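Glycoside hydrolase (Streptococcus pneumoniae serotype 4, PDB 6ORH) probably hydrolyses alpha-L-fucosidic linkages, contributing to the degradation of fucosylated host carbohydrate antigens by the pneumococcus. Local coordinates at residues 336-339 with 340-344; 217-220 with 221-225; 273-276 with 277-281. The protein carries 2 engineered substitutions. One frame throughout, in Å; residues are numbered along the deposited sequence. Where two conformers were deposited one is given.

Contact 1: 336-339 with 340-344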
loop_
_atom_site.group_PDB
_atom_site.type_symbol
_atom_site.label_atom_id
_atom_site.label_comp_id
_atom_site.label_asym_id
_atom_site.label_seq_id
_atom_site.Cartn_x
_atom_site.Cartn_y
_atom_site.Cartn_z
ATOM N N PRO A 336 17.689 -9.926 -22.290
ATOM C CA PRO A 336 17.703 -11.322 -22.703
ATOM C C PRO A 336 16.327 -11.728 -23.216
ATOM O O PRO A 336 15.300 -11.161 -22.809
ATOM C CB PRO A 336 18.132 -12.034 -21.421
ATOM C CG PRO A 336 17.592 -11.156 -20.321
ATOM C CD PRO A 336 17.706 -9.728 -20.826
ATOM N N ALA A 337 16.305 -12.699 -24.126
ATOM C CA ALA A 337 15.048 -13.223 -24.629
ATOM C C ALA A 337 15.236 -14.670 -25.061
ATOM O O ALA A 337 16.269 -15.040 -25.616
ATOM C CB ALA A 337 14.463 -12.369 -25.742
ATOM N N LEU A 338 14.199 -15.470 -24.829
ATOM C CA LEU A 338 14.290 -16.910 -24.963
ATOM C C LEU A 338 14.606 -17.284 -26.412
ATOM O O LEU A 338 15.388 -18.206 -26.652
ATOM C CB LEU A 338 12.941 -17.505 -24.525
ATOM C CG LEU A 338 12.827 -19.027 -24.552
ATOM C CD1 LEU A 338 13.850 -19.658 -23.615
ATOM C CD2 LEU A 338 11.424 -19.440 -24.140
ATOM N N SER A 339 13.954 -16.577 -27.342
ATOM C CA SER A 339 13.989 -16.886 -28.770
ATOM C C SER A 339 13.367 -15.726 -29.542
ATOM O O SER A 339 12.789 -14.816 -28.970
ATOM C CB SER A 339 13.237 -18.176 -29.062
ATOM O OG SER A 339 11.841 -17.957 -29.049
ATOM N N ALA A 340 13.477 -15.755 -30.883
ATOM C CA ALA A 340 12.803 -14.781 -31.725
ATOM C C ALA A 340 11.293 -14.759 -31.495
ATOM O O ALA A 340 10.661 -13.715 -31.621
ATOM C CB ALA A 340 13.147 -15.075 -33.187
ATOM N N ASP A 341 10.711 -15.926 -31.188
ATOM C CA ASP A 341 9.273 -16.038 -30.982
ATOM C C ASP A 341 8.859 -15.359 -29.666
ATOM O O ASP A 341 7.688 -15.022 -29.518
ATOM C CB ASP A 341 8.822 -17.497 -31.014
ATOM C CG ASP A 341 8.838 -18.141 -32.398
ATOM O OD1 ASP A 341 8.992 -17.409 -33.386
ATOM O OD2 ASP A 341 8.674 -19.360 -32.475
ATOM N N PHE A 342 9.827 -15.118 -28.770
ATOM C CA PHE A 342 9.577 -14.467 -27.480
ATOM C C PHE A 342 10.468 -13.231 -27.339
ATOM O O PHE A 342 10.998 -12.941 -26.271
ATOM C CB PHE A 342 9.801 -15.472 -26.336
ATOM C CG PHE A 342 8.747 -16.550 -26.336
ATOM C CD1 PHE A 342 7.478 -16.284 -25.855
ATOM C CD2 PHE A 342 8.999 -17.795 -26.899
ATOM C CE1 PHE A 342 6.486 -17.256 -25.905
ATOM C CE2 PHE A 342 8.011 -18.767 -26.948
ATOM C CZ PHE A 342 6.752 -18.497 -26.451
ATOM N N ALA A 343 10.665 -12.500 -28.449
ATOM C CA ALA A 343 11.635 -11.420 -28.456
ATOM C C ALA A 343 11.174 -10.212 -27.634
ATOM O O ALA A 343 9.980 -9.946 -27.482
ATOM C CB ALA A 343 11.921 -11.007 -29.894
ATOM N N CYS A 344 12.157 -9.431 -27.180
ATOM C CA CYS A 344 11.911 -8.214 -26.432
ATOM C C CYS A 344 10.998 -7.241 -27.174
ATOM O O CYS A 344 10.190 -6.557 -26.550
ATOM C CB CYS A 344 13.210 -7.485 -26.102
ATOM S SG CYS A 344 14.372 -8.427 -25.087
#

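Contact 2: 217-220 with 221-225. With EDO (1,2-ethanediol), chain I.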
loop_
_atom_site.group_PDB
_atom_site.type_symbol
_atom_site.label_atom_id
_atom_site.label_comp_id
_atom_site.label_asym_id
_atom_site.label_seq_id
_atom_site.Cartn_x
_atom_site.Cartn_y
_atom_site.Cartn_z
ATOM N N GLY A 217 -12.097 -1.449 -1.924
ATOM C CA GLY A 217 -11.569 -1.502 -3.276
ATOM C C GLY A 217 -10.049 -1.682 -3.301
ATOM O O GLY A 217 -9.388 -1.249 -4.259
ATOM N N TYR A 218 -9.514 -2.328 -2.251
ATOM C CA TYR A 218 -8.070 -2.425 -2.121
ATOM C C TYR A 218 -7.592 -3.872 -2.255
ATOM O O TYR A 218 -7.843 -4.701 -1.384
ATOM C CB TYR A 218 -7.631 -1.896 -0.749
ATOM C CG TYR A 218 -6.135 -1.942 -0.533
ATOM C CD1 TYR A 218 -5.322 -0.935 -1.027
ATOM C CD2 TYR A 218 -5.528 -2.996 0.153
ATOM C CE1 TYR A 218 -3.949 -0.948 -0.831
ATOM C CE2 TYR A 218 -4.152 -3.025 0.348
ATOM C CZ TYR A 218 -3.364 -2.005 -0.157
ATOM O OH TYR A 218 -2.004 -1.962 -0.000
ATOM N N ALA A 219 -6.866 -4.152 -3.336
ATOM C CA ALA A 219 -6.149 -5.419 -3.461
ATOM C C ALA A 219 -4.741 -5.241 -2.899
ATOM O O ALA A 219 -4.130 -4.174 -3.009
ATOM C CB ALA A 219 -6.049 -5.800 -4.917
ATOM N N GLY A 220 -4.210 -6.335 -2.348
ATOM C CA GLY A 220 -2.859 -6.269 -1.795
ATOM C C GLY A 220 -1.763 -6.284 -2.867
ATOM O O GLY A 220 -1.990 -6.547 -4.055
ATOM N N ASP A 221 -0.547 -5.965 -2.393
ATOM C CA ASP A 221 0.663 -6.238 -3.151
ATOM C C ASP A 221 1.550 -7.025 -2.196
ATOM O O ASP A 221 1.979 -6.473 -1.184
ATOM C CB ASP A 221 1.305 -4.957 -3.684
ATOM C CG ASP A 221 2.386 -5.205 -4.734
ATOM O OD1 ASP A 221 2.274 -6.202 -5.458
ATOM O OD2 ASP A 221 3.300 -4.375 -4.834
ATOM N N PRO A 222 1.806 -8.321 -2.436
ATOM C CA PRO A 222 1.459 -9.018 -3.674
ATOM C C PRO A 222 -0.035 -9.322 -3.786
ATOM O O PRO A 222 -0.730 -9.375 -2.773
ATOM C CB PRO A 222 2.177 -10.378 -3.536
ATOM C CG PRO A 222 2.326 -10.577 -2.027
ATOM C CD PRO A 222 2.555 -9.190 -1.506
ATOM N N LEU A 223 -0.504 -9.492 -5.034
ATOM C CA LEU A 223 -1.791 -10.144 -5.270
ATOM C C LEU A 223 -1.565 -11.364 -6.150
ATOM O O LEU A 223 -1.418 -11.238 -7.376
ATOM C CB LEU A 223 -2.841 -9.201 -5.889
ATOM C CG LEU A 223 -4.167 -9.917 -6.244
ATOM C CD1 LEU A 223 -4.864 -10.472 -4.996
ATOM C CD2 LEU A 223 -5.121 -9.032 -7.067
ATOM N N TRP A 224 -1.546 -12.544 -5.512
ATOM C CA TRP A 224 -1.602 -13.813 -6.226
ATOM C C TRP A 224 -3.066 -14.162 -6.478
ATOM O O TRP A 224 -3.874 -14.205 -5.528
ATOM C CB TRP A 224 -0.914 -14.905 -5.383
ATOM C CG TRP A 224 0.532 -14.602 -5.140
ATOM C CD1 TRP A 224 1.141 -14.064 -4.032
ATOM C CD2 TRP A 224 1.578 -14.850 -6.098
ATOM N NE1 TRP A 224 2.504 -13.950 -4.235
ATOM C CE2 TRP A 224 2.785 -14.438 -5.493
ATOM C CE3 TRP A 224 1.572 -15.354 -7.415
ATOM C CZ2 TRP A 224 4.003 -14.496 -6.176
ATOM C CZ3 TRP A 224 2.789 -15.465 -8.073
ATOM C CH2 TRP A 224 3.972 -15.050 -7.444
ATOM N N GLN A 225 -3.426 -14.343 -7.754
ATOM C CA GLN A 225 -4.803 -14.698 -8.096
ATOM C C GLN A 225 -4.955 -16.216 -8.019
ATOM O O GLN A 225 -5.247 -16.883 -9.014
ATOM C CB GLN A 225 -5.155 -14.155 -9.493
ATOM C CG GLN A 225 -5.184 -12.634 -9.538
ATOM C CD GLN A 225 -6.417 -12.029 -8.907
ATOM O OE1 GLN A 225 -6.822 -12.353 -7.787
ATOM N NE2 GLN A 225 -7.053 -11.107 -9.628
HETATM C C1 EDO I . -7.673 3.642 -1.700
HETATM O O1 EDO I . -6.303 3.340 -1.889
HETATM C C2 EDO I . -8.477 2.397 -1.604
HETATM O O2 EDO I . -7.987 1.343 -2.418
HETATM O O HOH W 1 -0.554 -4.404 0.085
HETATM O O HOH W 2 -0.550 -6.123 -6.477
#

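Contact 3: 273-276 with 277-281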
loop_
_atom_site.group_PDB
_atom_site.type_symbol
_atom_site.label_atom_id
_atom_site.label_comp_id
_atom_site.label_asym_id
_atom_site.label_seq_id
_atom_site.Cartn_x
_atom_site.Cartn_y
_atom_site.Cartn_z
ATOM N N LYS A 273 -18.315 9.061 -3.651
ATOM C CA LYS A 273 -16.888 9.310 -3.553
ATOM C C LYS A 273 -16.441 10.352 -4.571
ATOM O O LYS A 273 -16.971 10.467 -5.677
ATOM C CB LYS A 273 -16.165 7.970 -3.750
ATOM C CG LYS A 273 -16.281 7.070 -2.526
ATOM C CD LYS A 273 -15.614 5.719 -2.748
ATOM C CE LYS A 273 -15.588 4.801 -1.533
ATOM N NZ LYS A 273 -16.915 4.533 -0.943
ATOM N N SER A 274 -15.380 11.106 -4.239
ATOM C CA SER A 274 -14.794 12.018 -5.213
ATOM C C SER A 274 -14.123 11.273 -6.369
ATOM O O SER A 274 -13.766 10.083 -6.249
ATOM C CB SER A 274 -13.766 12.924 -4.544
ATOM O OG SER A 274 -12.667 12.132 -4.074
ATOM N N LEU A 275 -13.867 11.997 -7.461
ATOM C CA LEU A 275 -13.067 11.438 -8.538
ATOM C C LEU A 275 -11.716 10.956 -7.998
ATOM O O LEU A 275 -11.268 9.876 -8.347
ATOM C CB LEU A 275 -12.896 12.433 -9.688
ATOM C CG LEU A 275 -12.059 11.934 -10.860
ATOM C CD1 LEU A 275 -12.713 10.724 -11.526
ATOM C CD2 LEU A 275 -11.822 13.047 -11.881
ATOM N N GLU A 276 -11.068 11.785 -7.168
ATOM C CA GLU A 276 -9.768 11.466 -6.591
ATOM C C GLU A 276 -9.839 10.110 -5.889
ATOM O O GLU A 276 -8.962 9.259 -6.066
ATOM C CB GLU A 276 -9.320 12.561 -5.612
ATOM C CG GLU A 276 -7.825 12.554 -5.338
ATOM C CD GLU A 276 -7.264 13.877 -4.838
ATOM O OE1 GLU A 276 -7.839 14.921 -5.198
ATOM O OE2 GLU A 276 -6.261 13.857 -4.089
ATOM N N GLU A 277 -10.895 9.927 -5.095
ATOM C CA GLU A 277 -11.072 8.695 -4.326
ATOM C C GLU A 277 -11.258 7.510 -5.282
ATOM O O GLU A 277 -10.661 6.440 -5.074
ATOM C CB GLU A 277 -12.222 8.830 -3.329
ATOM C CG GLU A 277 -11.850 9.638 -2.088
ATOM C CD GLU A 277 -13.042 10.025 -1.224
ATOM O OE1 GLU A 277 -12.851 10.264 -0.007
ATOM O OE2 GLU A 277 -14.175 10.089 -1.761
ATOM N N LEU A 278 -12.048 7.696 -6.350
ATOM C CA LEU A 278 -12.264 6.572 -7.253
ATOM C C LEU A 278 -10.985 6.211 -7.989
ATOM O O LEU A 278 -10.764 5.045 -8.326
ATOM C CB LEU A 278 -13.399 6.887 -8.242
ATOM C CG LEU A 278 -14.781 6.948 -7.611
ATOM C CD1 LEU A 278 -15.795 7.459 -8.645
ATOM C CD2 LEU A 278 -15.201 5.582 -7.069
ATOM N N VAL A 279 -10.160 7.226 -8.296
ATOM C CA VAL A 279 -8.908 7.001 -8.993
ATOM C C VAL A 279 -7.965 6.184 -8.111
ATOM O O VAL A 279 -7.313 5.273 -8.616
ATOM C CB VAL A 279 -8.282 8.332 -9.489
ATOM C CG1 VAL A 279 -6.815 8.148 -9.845
ATOM C CG2 VAL A 279 -9.043 8.854 -10.706
ATOM N N GLU A 280 -7.913 6.470 -6.801
ATOM C CA GLU A 280 -7.089 5.672 -5.897
ATOM C C GLU A 280 -7.565 4.221 -5.887
ATOM O O GLU A 280 -6.739 3.304 -6.009
ATOM C CB GLU A 280 -7.020 6.244 -4.478
ATOM C CG GLU A 280 -6.284 7.588 -4.458
ATOM C CD GLU A 280 -4.910 7.545 -5.088
ATOM O OE1 GLU A 280 -4.697 8.236 -6.095
ATOM O OE2 GLU A 280 -4.048 6.786 -4.575
ATOM N N ILE A 281 -8.895 4.037 -5.768
ATOM C CA ILE A 281 -9.470 2.697 -5.825
ATOM C C ILE A 281 -9.047 2.002 -7.123
ATOM O O ILE A 281 -8.671 0.823 -7.115
ATOM C CB ILE A 281 -11.001 2.785 -5.634
ATOM C CG1 ILE A 281 -11.323 3.132 -4.174
ATOM C CG2 ILE A 281 -11.670 1.480 -6.078
ATOM C CD1 ILE A 281 -12.740 3.627 -3.918
HETATM O O HOH W 3 -6.405 10.090 -6.873
#

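Contact 1: 336-339 with 340-344
S339 is the polar hub of this tight turn, engaging the residues that follow it through both its carbonyl and its hydroxyl. Its O accepts from F342 N at 3.0 Å; the donor lies well above the carbonyl plane, 64° out of it, rather than on a lone pair. The hydroxyl adds a weaker bond, from D341 N to S339 OG at 3.2 Å. With OG placed between the backbone N and the carbonyl carbon (chi1 77°), the oxygen leans over the bend and makes a weak ST turn across the 3-10 residues A340 and D341. This turn belongs to the loop between strands 332-334 and 356-357 of the F5/8 type C domain, and H346, just beyond it, is a calcium ligand of this protein, though this chain has no calcium bound. S339 OG also reaches the edge of the F342 ring, near its plane, 3.6 Å from CD2. L338 runs alongside F342 in the same direction, its CD2 4.0 Å from F342 CD2, and I4 touches both side chains. A337 CB rests on F342 O at 3.6 Å. C344 SG lies 4.0 Å from A337 CB, and W356 packs against both residues.

Contact 2: 217-220 with 221-225
The L223 side chain points back toward A219 and G220, the extended residues before the bend. CB starts 3.3 Å from G220 O, lying against the carbonyl oxygen. Since CG is anti to the backbone N (chi1 175°), the branch is carried toward A219, and CD2 ends 4.0 Å from A219 CB, methyl against methyl. Outside the turn, T290 and R210 also touch this side chain.

No direct hydrogen bond joins the two halves; water does that work. One molecule lies 2.8 Å from Y218 OH and accepts from D221 N at 2.9 Å, tying the ring hydroxyl to the backbone at the bend. A second sits between G220 O, at 2.8 Å, and D221 OD1, at 3.0 Å, but cannot serve all its acceptor neighbours at once. At the other end of Y218, O2 of an ethanediol, probably from the crystallisation liquor, lies in the ring plane at its edge, 3.8 Å from CD1. The D221 carboxylate has stronger partners: R417 forms a salt bridge to OD1 and H411 N donates to OD2. The cis peptide before P222 bends the chain sharply here, and P222 packs on H411 and T412. The links to R417, H411 and T412 are consistent with an interdomain joint, where a loop of the TIM-barrel fucosidase domain meets the F5/8 type C domain.

Contact 3: 273-276 with 277-281
The chain enters helix 275-284 from an extended S274 (psi 163°), and the regular i to i+4 bonding begins at once, with L278 N 2.9 Å from S274 O. S274 is the N-cap. Its OG, held between the backbone N and the carbonyl carbon, accepts from E277 N at 3.0 Å, occupying an amide that has no earlier turn of helix to serve it. E277 returns the favour: its CG lies beside the backbone N, and the extended chain beyond swings OE2 back to S274 N at 2.9 Å. That N-H arrives on the anti side of the carboxylate, 27° out of its plane. Two reciprocal bonds thus fix both side chains and complete a capping box.

K273 crosses E277 at about a right angle, its CB 3.5 Å from E277 OE2. It then runs on across I281, also at about a right angle, with K273 CD 3.7 Å from I281 CD1; the ammonium at the tip is bonded to S259 O. On another flank, L275 CD1 meets V279 CG2 at 4.2 Å. The polar flank is bridged by water, which donates to E276 O and, at 2.6 Å, to E280 OE1. The E280 chain is bent at chi2, and its carboxylate also forms a salt bridge with R420. L275 and V279 lean on F315 and Y318 of helix 306-322, while L278 and I281 press inward against L294 and L292, and I281 also on V258, as expected of the helix in a beta-alpha-beta unit, here joining strands 250-259 and 292-295 of the TIM barrel.

Contact 1 is the surface case, in the F5/8 type C domain, about 33 Å between its centre and that of the chain; contact 2 is buried and contact 3 partly so, both within the fucosidase domain. Only contacts 2 and 3 touch, through G217 O and I281 CG2, 4.0 Å apart; nearest atoms of contact 1 stay about 18 Å from contact 2. Chemistry follows position. At the surface a serine turn relies on one backbone bond and a weak bond to the serine hydroxyl. Contacts 2 and 3 both reach strand 417-426 through a carboxylate, D221 to R417 and E280 to R420, but contact 3 adds a capping box and an apolar side on the barrel strands.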